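Long-range contacts in orotidine 5'-phosphate decarboxylase (Pyrococcus horikoshii, PDB 2CZD), which probably catalyses the decarboxylation of orotidine 5'-monophosphate to uridine 5'-monophosphate, the last step of de novo UMP synthesis: residues M27-W32 and I55-L60; K59-P64 and I83-V88. One frame throughout, in Å; residues are numbered along the deposited sequence.

Interaction 1. Residues M27-W32 and I55-L60; sequences MIKVNW and IADLKL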
ATOM      1  N   MET B  27     -10.597  19.528  -1.233  1.00 10.36           N
ATOM      2  CA  MET B  27      -9.336  18.786  -1.264  1.00 12.37           C
ATOM      3  C   MET B  27      -9.188  18.033  -2.569  1.00  9.02           C
ATOM      4  O   MET B  27     -10.169  17.756  -3.248  1.00 10.10           O
ATOM      5  CB  MET B  27      -9.279  17.764  -0.124  1.00 15.73           C
ATOM      6  CG  MET B  27      -9.390  18.385   1.254  1.00 19.46           C
ATOM      7  SD  MET B  27      -9.041  17.167   2.516  1.00 21.14           S
ATOM      8  CE  MET B  27      -9.802  17.941   3.979  1.00 14.97           C
ATOM      9  N   ILE B  28      -7.943  17.693  -2.892  1.00  9.50           N
ATOM     10  CA  ILE B  28      -7.617  16.909  -4.068  1.00 10.39           C
ATOM     11  C   ILE B  28      -7.042  15.617  -3.505  1.00 11.34           C
ATOM     12  O   ILE B  28      -6.204  15.650  -2.596  1.00 12.05           O
ATOM     13  CB  ILE B  28      -6.530  17.582  -4.916  1.00 12.43           C
ATOM     14  CG1 ILE B  28      -7.053  18.919  -5.449  1.00 15.74           C
ATOM     15  CG2 ILE B  28      -6.108  16.661  -6.047  1.00 18.01           C
ATOM     16  CD1 ILE B  28      -5.957  19.809  -6.028  1.00 13.86           C
ATOM     17  N   LYS B  29      -7.514  14.491  -4.012  1.00  8.65           N
ATOM     18  CA  LYS B  29      -7.004  13.192  -3.571  1.00  8.59           C
ATOM     19  C   LYS B  29      -6.189  12.558  -4.707  1.00 11.01           C
ATOM     20  O   LYS B  29      -6.660  12.456  -5.852  1.00  9.47           O
ATOM     21  CB  LYS B  29      -8.168  12.266  -3.177  1.00  8.55           C
ATOM     22  CG  LYS B  29      -7.716  10.873  -2.694  1.00  7.83           C
ATOM     23  CD  LYS B  29      -8.933  10.075  -2.234  1.00  7.51           C
ATOM     24  CE  LYS B  29      -9.735   9.494  -3.415  1.00  9.48           C
ATOM     25  NZ  LYS B  29      -8.954   8.465  -4.171  1.00 11.35           N
ATOM     26  N   VAL B  30      -4.968  12.142  -4.396  1.00  8.75           N
ATOM     27  CA  VAL B  30      -4.110  11.519  -5.397  1.00  8.52           C
ATOM     28  C   VAL B  30      -3.833  10.075  -4.984  1.00 11.04           C
ATOM     29  O   VAL B  30      -3.889   9.738  -3.801  1.00 11.74           O
ATOM     30  CB  VAL B  30      -2.776  12.290  -5.576  1.00 12.22           C
ATOM     31  CG1 VAL B  30      -3.068  13.736  -6.007  1.00 13.95           C
ATOM     32  CG2 VAL B  30      -1.968  12.261  -4.284  1.00 12.95           C
ATOM     33  N   ASN B  31      -3.549   9.218  -5.955  1.00 11.91           N
ATOM     34  CA  ASN B  31      -3.287   7.811  -5.637  1.00 12.29           C
ATOM     35  C   ASN B  31      -1.911   7.334  -6.104  1.00 10.53           C
ATOM     36  O   ASN B  31      -1.132   8.114  -6.641  1.00 10.77           O
ATOM     37  CB  ASN B  31      -4.391   6.932  -6.231  1.00 12.85           C
ATOM     38  CG  ASN B  31      -4.509   7.074  -7.736  1.00 13.37           C
ATOM     39  OD1 ASN B  31      -3.618   7.591  -8.397  1.00 15.23           O
ATOM     40  ND2 ASN B  31      -5.610   6.583  -8.286  1.00 16.74           N
ATOM     41  N   TRP B  32      -1.584   6.066  -5.859  1.00  9.43           N
ATOM     42  CA  TRP B  32      -0.282   5.565  -6.294  1.00  9.42           C
ATOM     43  C   TRP B  32      -0.082   5.652  -7.824  1.00 10.21           C
ATOM     44  O   TRP B  32       0.994   6.027  -8.285  1.00 10.66           O
ATOM     45  CB  TRP B  32      -0.058   4.115  -5.807  1.00  8.79           C
ATOM     46  CG  TRP B  32       0.365   3.967  -4.344  1.00 10.99           C
ATOM     47  CD1 TRP B  32      -0.241   3.178  -3.405  1.00 12.81           C
ATOM     48  CD2 TRP B  32       1.540   4.501  -3.715  1.00 11.65           C
ATOM     49  NE1 TRP B  32       0.484   3.182  -2.237  1.00 13.96           N
ATOM     50  CE2 TRP B  32       1.583   3.980  -2.395  1.00 12.12           C
ATOM     51  CE3 TRP B  32       2.560   5.358  -4.134  1.00 10.91           C
ATOM     52  CZ2 TRP B  32       2.606   4.287  -1.498  1.00 13.83           C
ATOM     53  CZ3 TRP B  32       3.595   5.669  -3.230  1.00 14.27           C
ATOM     54  CH2 TRP B  32       3.602   5.126  -1.926  1.00 14.13           C
ATOM     55  N   ILE B  55      -4.889  14.990  -0.253  1.00  7.85           N
ATOM     56  CA  ILE B  55      -4.978  13.710   0.430  1.00  7.16           C
ATOM     57  C   ILE B  55      -4.223  12.693  -0.426  1.00  7.10           C
ATOM     58  O   ILE B  55      -4.499  12.558  -1.621  1.00  8.81           O
ATOM     59  CB  ILE B  55      -6.425  13.198   0.546  1.00  7.34           C
ATOM     60  CG1 ILE B  55      -7.243  14.124   1.431  1.00 10.04           C
ATOM     61  CG2 ILE B  55      -6.432  11.763   1.159  1.00 10.04           C
ATOM     62  CD1 ILE B  55      -8.777  13.873   1.308  1.00 11.11           C
ATOM     63  N   ALA B  56      -3.275  11.972   0.170  1.00  7.57           N
ATOM     64  CA  ALA B  56      -2.551  10.927  -0.558  1.00  7.40           C
ATOM     65  C   ALA B  56      -3.224   9.603  -0.183  1.00  7.31           C
ATOM     66  O   ALA B  56      -3.069   9.111   0.950  1.00  8.84           O
ATOM     67  CB  ALA B  56      -1.063  10.921  -0.167  1.00  9.88           C
ATOM     68  N   ASP B  57      -4.003   9.073  -1.126  1.00  7.88           N
ATOM     69  CA  ASP B  57      -4.776   7.845  -0.946  1.00  6.93           C
ATOM     70  C   ASP B  57      -3.833   6.680  -1.205  1.00  8.94           C
ATOM     71  O   ASP B  57      -3.868   6.046  -2.266  1.00  9.97           O
ATOM     72  CB  ASP B  57      -5.955   7.827  -1.935  1.00  9.34           C
ATOM     73  CG  ASP B  57      -6.922   6.692  -1.671  1.00 12.54           C
ATOM     74  OD1 ASP B  57      -6.592   5.812  -0.854  1.00 10.30           O
ATOM     75  OD2 ASP B  57      -8.007   6.662  -2.290  1.00 15.11           O
ATOM     76  N   LEU B  58      -2.974   6.428  -0.226  1.00  8.08           N
ATOM     77  CA  LEU B  58      -1.998   5.340  -0.362  1.00  9.95           C
ATOM     78  C   LEU B  58      -2.435   4.026   0.276  1.00  9.38           C
ATOM     79  O   LEU B  58      -1.956   2.964  -0.128  1.00 10.41           O
ATOM     80  CB  LEU B  58      -0.666   5.760   0.251  1.00 11.35           C
ATOM     81  CG  LEU B  58      -0.168   7.146  -0.159  1.00 12.39           C
ATOM     82  CD1 LEU B  58       1.212   7.382   0.473  1.00 14.86           C
ATOM     83  CD2 LEU B  58      -0.094   7.247  -1.674  1.00 12.40           C
ATOM     84  N   LYS B  59      -3.351   4.099   1.245  1.00  7.95           N
ATOM     85  CA  LYS B  59      -3.820   2.919   1.996  1.00  8.50           C
ATOM     86  C   LYS B  59      -2.596   2.159   2.488  1.00  8.20           C
ATOM     87  O   LYS B  59      -2.438   0.950   2.260  1.00  9.35           O
ATOM     88  CB  LYS B  59      -4.726   2.030   1.142  1.00 11.30           C
ATOM     89  CG  LYS B  59      -6.031   2.728   0.766  1.00  8.77           C
ATOM     90  CD  LYS B  59      -7.069   1.761   0.185  1.00 12.08           C
ATOM     91  CE  LYS B  59      -8.364   2.467  -0.258  1.00 11.96           C
ATOM     92  NZ  LYS B  59      -8.135   3.426  -1.395  1.00 13.47           N
ATOM     93  N   LEU B  60      -1.728   2.894   3.181  1.00  7.13           N
ATOM     94  CA  LEU B  60      -0.486   2.301   3.684  1.00  8.97           C
ATOM     95  C   LEU B  60      -0.786   1.107   4.580  1.00  8.29           C
ATOM     96  O   LEU B  60      -1.670   1.160   5.453  1.00  8.55           O
ATOM     97  CB  LEU B  60       0.366   3.325   4.434  1.00  7.80           C
ATOM     98  CG  LEU B  60       0.937   4.468   3.571  1.00  7.94           C
ATOM     99  CD1 LEU B  60       1.827   5.349   4.473  1.00  8.38           C
ATOM    100  CD2 LEU B  60       1.702   3.927   2.351  1.00 11.17           C
TER
HETATM  101  O   HOH W   1      -3.357   4.128  -4.528  1.00 17.04           O
HETATM  102  O   HOH W   2       0.356   1.327   0.050  1.00 26.38           O
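The indole of W32 and the isobutyl group of L58 fit together as plate and knob. CD2 of L58 stands over the middle of the six-membered ring, 3.8 Å from its centroid and only 14° off the ring normal, a CH-pi contact, while CD1 of the same leucine lies 3.9 Å from CZ2. L60 adds a second bump, its CD2 coming obliquely to W32 CZ2 at 4.0 Å. In the plane of the indole a water accepts the N-H of NE1 and donates to L58 O, bridging a pair whose direct bond is weak. W32 also stacks on W32 of the second subunit, and an alanine here would probably leave the L58 methyls without their flat partner and abolish the stack between subunits. Behind this end the two backbones run parallel: I55 N donates to I28 O, V30 N to I55 O and D57 N to V30 O, each at 2.8 Å. At the other end the sulfur of M27 lies against the tip of I55, SD to CD1 3.5 Å. K29 and D57 share the barrel interior with I55. K29 leaves its strand with CG opposite the backbone N (chi1 -180°), which carries its methylenes over D57 CB; it then bends at its last two torsions and brings NZ back to D57 OD2 at 2.8 Å, on the lone pair turned away from the other oxygen. K59 NZ meets OD1 of D57 on the syn side, somewhat out of the carboxylate plane, 2.9 Å away, so one carboxylate is held between two ammonium groups. K59 also makes a salt bridge to D62 of the second subunit, which completes the Lys-Asp-Lys-Asp network characteristic of the orotidine 5'-phosphate decarboxylase active site, set toward the C-terminal mouth of the TIM barrel.

Interaction 2. Residues K59-P64 and I83-V88; sequences KLADIP and IVHTFV
L60 O accepts the backbone N-H of H85 at 2.9 Å, a nearly straight bond of 165° with the donor tilted slightly from the carbonyl plane. One step back, L60 N donates to I83 O over a longer 3.2 Å, in the plane of that carbonyl and on a lone pair. The two bonds bracket V84, which pairs with L60 as a parallel bridge; on the outer side of the sheet V84 CG1 rests near L60 CB. On the inner side the chains of K59 and I83 lie side by side, pointing the same way, CG of one 4.0 Å from CG2 of the other. The imidazole of H85 turns its CD2 edge to K59 O at 3.3 Å and packs against K59 CB, while NE2 reaches across to A61 O of the second subunit. Past the strand ends A61 CB meets V88 CG2 at 3.7 Å. The other branch, CG1, set anti to the backbone N of V88 (chi1 -178°), approaches D62 O at 3.5 Å. D62 OD1 accepts I63 N within the loop and also faces K59 of the second subunit. Here the parallel neighbours of the beta-alpha-beta unit (strand 53-60, helix 64-76, strand 81-85) meet by their C-terminal ends at the mouth of the TIM barrel, where the two subunits of the dimer share the substrate-binding site.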
ATOM      1  N   LYS B  59      -3.351   4.099   1.245  1.00  7.95           N
ATOM      2  CA  LYS B  59      -3.820   2.919   1.996  1.00  8.50           C
ATOM      3  C   LYS B  59      -2.596   2.159   2.488  1.00  8.20           C
ATOM      4  O   LYS B  59      -2.438   0.950   2.260  1.00  9.35           O
ATOM      5  CB  LYS B  59      -4.726   2.030   1.142  1.00 11.30           C
ATOM      6  CG  LYS B  59      -6.031   2.728   0.766  1.00  8.77           C
ATOM      7  CD  LYS B  59      -7.069   1.761   0.185  1.00 12.08           C
ATOM      8  CE  LYS B  59      -8.364   2.467  -0.258  1.00 11.96           C
ATOM      9  NZ  LYS B  59      -8.135   3.426  -1.395  1.00 13.47           N
ATOM     10  N   LEU B  60      -1.728   2.894   3.181  1.00  7.13           N
ATOM     11  CA  LEU B  60      -0.486   2.301   3.684  1.00  8.97           C
ATOM     12  C   LEU B  60      -0.786   1.107   4.580  1.00  8.29           C
ATOM     13  O   LEU B  60      -1.670   1.160   5.453  1.00  8.55           O
ATOM     14  CB  LEU B  60       0.366   3.325   4.434  1.00  7.80           C
ATOM     15  CG  LEU B  60       0.937   4.468   3.571  1.00  7.94           C
ATOM     16  CD1 LEU B  60       1.827   5.349   4.473  1.00  8.38           C
ATOM     17  CD2 LEU B  60       1.702   3.927   2.351  1.00 11.17           C
ATOM     18  N   ALA B  61      -0.024   0.041   4.352  1.00  8.08           N
ATOM     19  CA  ALA B  61      -0.224  -1.223   5.060  1.00  7.48           C
ATOM     20  C   ALA B  61       1.117  -1.935   5.268  1.00  8.80           C
ATOM     21  O   ALA B  61       1.221  -3.163   5.189  1.00  9.83           O
ATOM     22  CB  ALA B  61      -1.164  -2.102   4.228  1.00 10.17           C
ATOM     23  N   ASP B  62       2.158  -1.161   5.508  1.00  8.50           N
ATOM     24  CA  ASP B  62       3.461  -1.774   5.715  1.00  7.87           C
ATOM     25  C   ASP B  62       3.859  -1.780   7.196  1.00  8.99           C
ATOM     26  O   ASP B  62       3.069  -1.391   8.089  1.00  8.71           O
ATOM     27  CB  ASP B  62       4.515  -1.018   4.887  1.00  9.31           C
ATOM     28  CG  ASP B  62       5.529  -1.956   4.250  1.00 10.46           C
ATOM     29  OD1 ASP B  62       6.178  -2.719   4.987  1.00 11.90           O
ATOM     30  OD2 ASP B  62       5.682  -1.933   3.013  1.00 14.11           O
ATOM     31  N   ILE B  63       5.081  -2.251   7.467  1.00  9.28           N
ATOM     32  CA  ILE B  63       5.586  -2.253   8.831  1.00  9.10           C
ATOM     33  C   ILE B  63       5.769  -0.792   9.266  1.00 10.74           C
ATOM     34  O   ILE B  63       5.920   0.118   8.433  1.00  9.68           O
ATOM     35  CB  ILE B  63       6.917  -3.030   8.948  1.00 12.22           C
ATOM     36  CG1 ILE B  63       8.040  -2.310   8.214  1.00 14.21           C
ATOM     37  CG2 ILE B  63       6.730  -4.412   8.362  1.00 15.25           C
ATOM     38  CD1 ILE B  63       9.400  -3.030   8.357  1.00 15.66           C
ATOM     39  N   PRO B  64       5.772  -0.538  10.576  1.00 10.53           N
ATOM     40  CA  PRO B  64       5.915   0.842  11.051  1.00  9.48           C
ATOM     41  C   PRO B  64       7.020   1.685  10.438  1.00  8.48           C
ATOM     42  O   PRO B  64       6.760   2.795   9.971  1.00 10.93           O
ATOM     43  CB  PRO B  64       6.061   0.681  12.564  1.00  8.32           C
ATOM     44  CG  PRO B  64       5.216  -0.534  12.840  1.00  9.71           C
ATOM     45  CD  PRO B  64       5.575  -1.473  11.699  1.00 11.71           C
ATOM     46  N   ILE B  83      -3.961   8.463   3.682  1.00  7.74           N
ATOM     47  CA  ILE B  83      -4.908   7.391   4.018  1.00  6.65           C
ATOM     48  C   ILE B  83      -4.112   6.136   4.390  1.00  7.83           C
ATOM     49  O   ILE B  83      -3.239   5.685   3.636  1.00  8.16           O
ATOM     50  CB  ILE B  83      -5.860   7.107   2.842  1.00  7.09           C
ATOM     51  CG1 ILE B  83      -6.727   8.347   2.625  1.00  7.24           C
ATOM     52  CG2 ILE B  83      -6.759   5.873   3.132  1.00 10.58           C
ATOM     53  CD1 ILE B  83      -7.717   8.262   1.436  1.00  8.85           C
ATOM     54  N   VAL B  84      -4.428   5.572   5.553  1.00  7.12           N
ATOM     55  CA  VAL B  84      -3.725   4.402   6.061  1.00  8.73           C
ATOM     56  C   VAL B  84      -4.706   3.327   6.485  1.00  8.56           C
ATOM     57  O   VAL B  84      -5.827   3.626   6.921  1.00  9.26           O
ATOM     58  CB  VAL B  84      -2.859   4.782   7.292  1.00  9.68           C
ATOM     59  CG1 VAL B  84      -1.862   5.851   6.918  1.00 15.16           C
ATOM     60  CG2 VAL B  84      -3.768   5.259   8.427  1.00 11.77           C
ATOM     61  N   HIS B  85      -4.309   2.070   6.329  1.00  7.59           N
ATOM     62  CA  HIS B  85      -5.166   0.964   6.773  1.00  6.13           C
ATOM     63  C   HIS B  85      -5.066   0.833   8.287  1.00  8.35           C
ATOM     64  O   HIS B  85      -4.085   1.262   8.900  1.00  9.93           O
ATOM     65  CB  HIS B  85      -4.703  -0.370   6.176  1.00  6.23           C
ATOM     66  CG  HIS B  85      -5.394  -0.740   4.902  1.00  7.55           C
ATOM     67  ND1 HIS B  85      -6.723  -1.104   4.855  1.00  7.42           N
ATOM     68  CD2 HIS B  85      -4.932  -0.819   3.627  1.00  8.35           C
ATOM     69  CE1 HIS B  85      -7.052  -1.392   3.608  1.00  7.48           C
ATOM     70  NE2 HIS B  85      -5.982  -1.227   2.840  1.00  8.16           N
ATOM     71  N   THR B  86      -6.104   0.233   8.861  1.00  7.78           N
ATOM     72  CA  THR B  86      -6.181  -0.042  10.292  1.00  6.96           C
ATOM     73  C   THR B  86      -5.700  -1.474  10.567  1.00  8.18           C
ATOM     74  O   THR B  86      -5.142  -1.749  11.630  1.00  8.84           O
ATOM     75  CB  THR B  86      -7.646   0.048  10.788  1.00  8.27           C
ATOM     76  OG1 THR B  86      -8.158   1.346  10.472  1.00  8.29           O
ATOM     77  CG2 THR B  86      -7.740  -0.126  12.294  1.00 11.88           C
ATOM     78  N   PHE B  87      -5.922  -2.368   9.594  1.00  7.71           N
ATOM     79  CA  PHE B  87      -5.645  -3.820   9.711  1.00  8.93           C
ATOM     80  C   PHE B  87      -4.248  -4.221  10.163  1.00  9.12           C
ATOM     81  O   PHE B  87      -4.092  -5.194  10.892  1.00 10.09           O
ATOM     82  CB  PHE B  87      -5.939  -4.493   8.340  1.00 10.03           C
ATOM     83  CG  PHE B  87      -6.621  -5.846   8.401  1.00 16.45           C
ATOM     84  CD1 PHE B  87      -6.020  -6.935   9.017  1.00 17.88           C
ATOM     85  CD2 PHE B  87      -7.853  -6.040   7.775  1.00 14.05           C
ATOM     86  CE1 PHE B  87      -6.648  -8.209   9.014  1.00 12.39           C
ATOM     87  CE2 PHE B  87      -8.481  -7.326   7.773  1.00 11.61           C
ATOM     88  CZ  PHE B  87      -7.868  -8.383   8.395  1.00 11.60           C
ATOM     89  N   VAL B  88      -3.240  -3.462   9.747  1.00  7.57           N
ATOM     90  CA  VAL B  88      -1.862  -3.798  10.040  1.00  7.92           C
ATOM     91  C   VAL B  88      -1.426  -3.488  11.466  1.00 10.30           C
ATOM     92  O   VAL B  88      -0.367  -3.923  11.896  1.00  9.66           O
ATOM     93  CB  VAL B  88      -0.946  -3.140   8.958  1.00  9.38           C
ATOM     94  CG1 VAL B  88       0.523  -3.478   9.167  1.00 10.09           C
ATOM     95  CG2 VAL B  88      -1.369  -3.678   7.583  1.00 14.66           C
TER

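In the fold
Strand 53-60 serves both contacts, pairing with strand 27-31 in interaction 1 and with strand 81-85 in interaction 2, and K59 and L60 belong to each. The two contacts touch directly: A56 O probably accepts I83 N, and I83 packs on I55 and D57 inside the barrel. Both contacts are buried, but the centre of interaction 1 lies nearer the centre of the chain, about 6 Å against about 15 Å for that of interaction 2. The deeper one combines regular sheet bonds with an internal charge network; the other has a short stretch of sheet giving way to loops, with polar groups directed to the second subunit. Each touches that subunit.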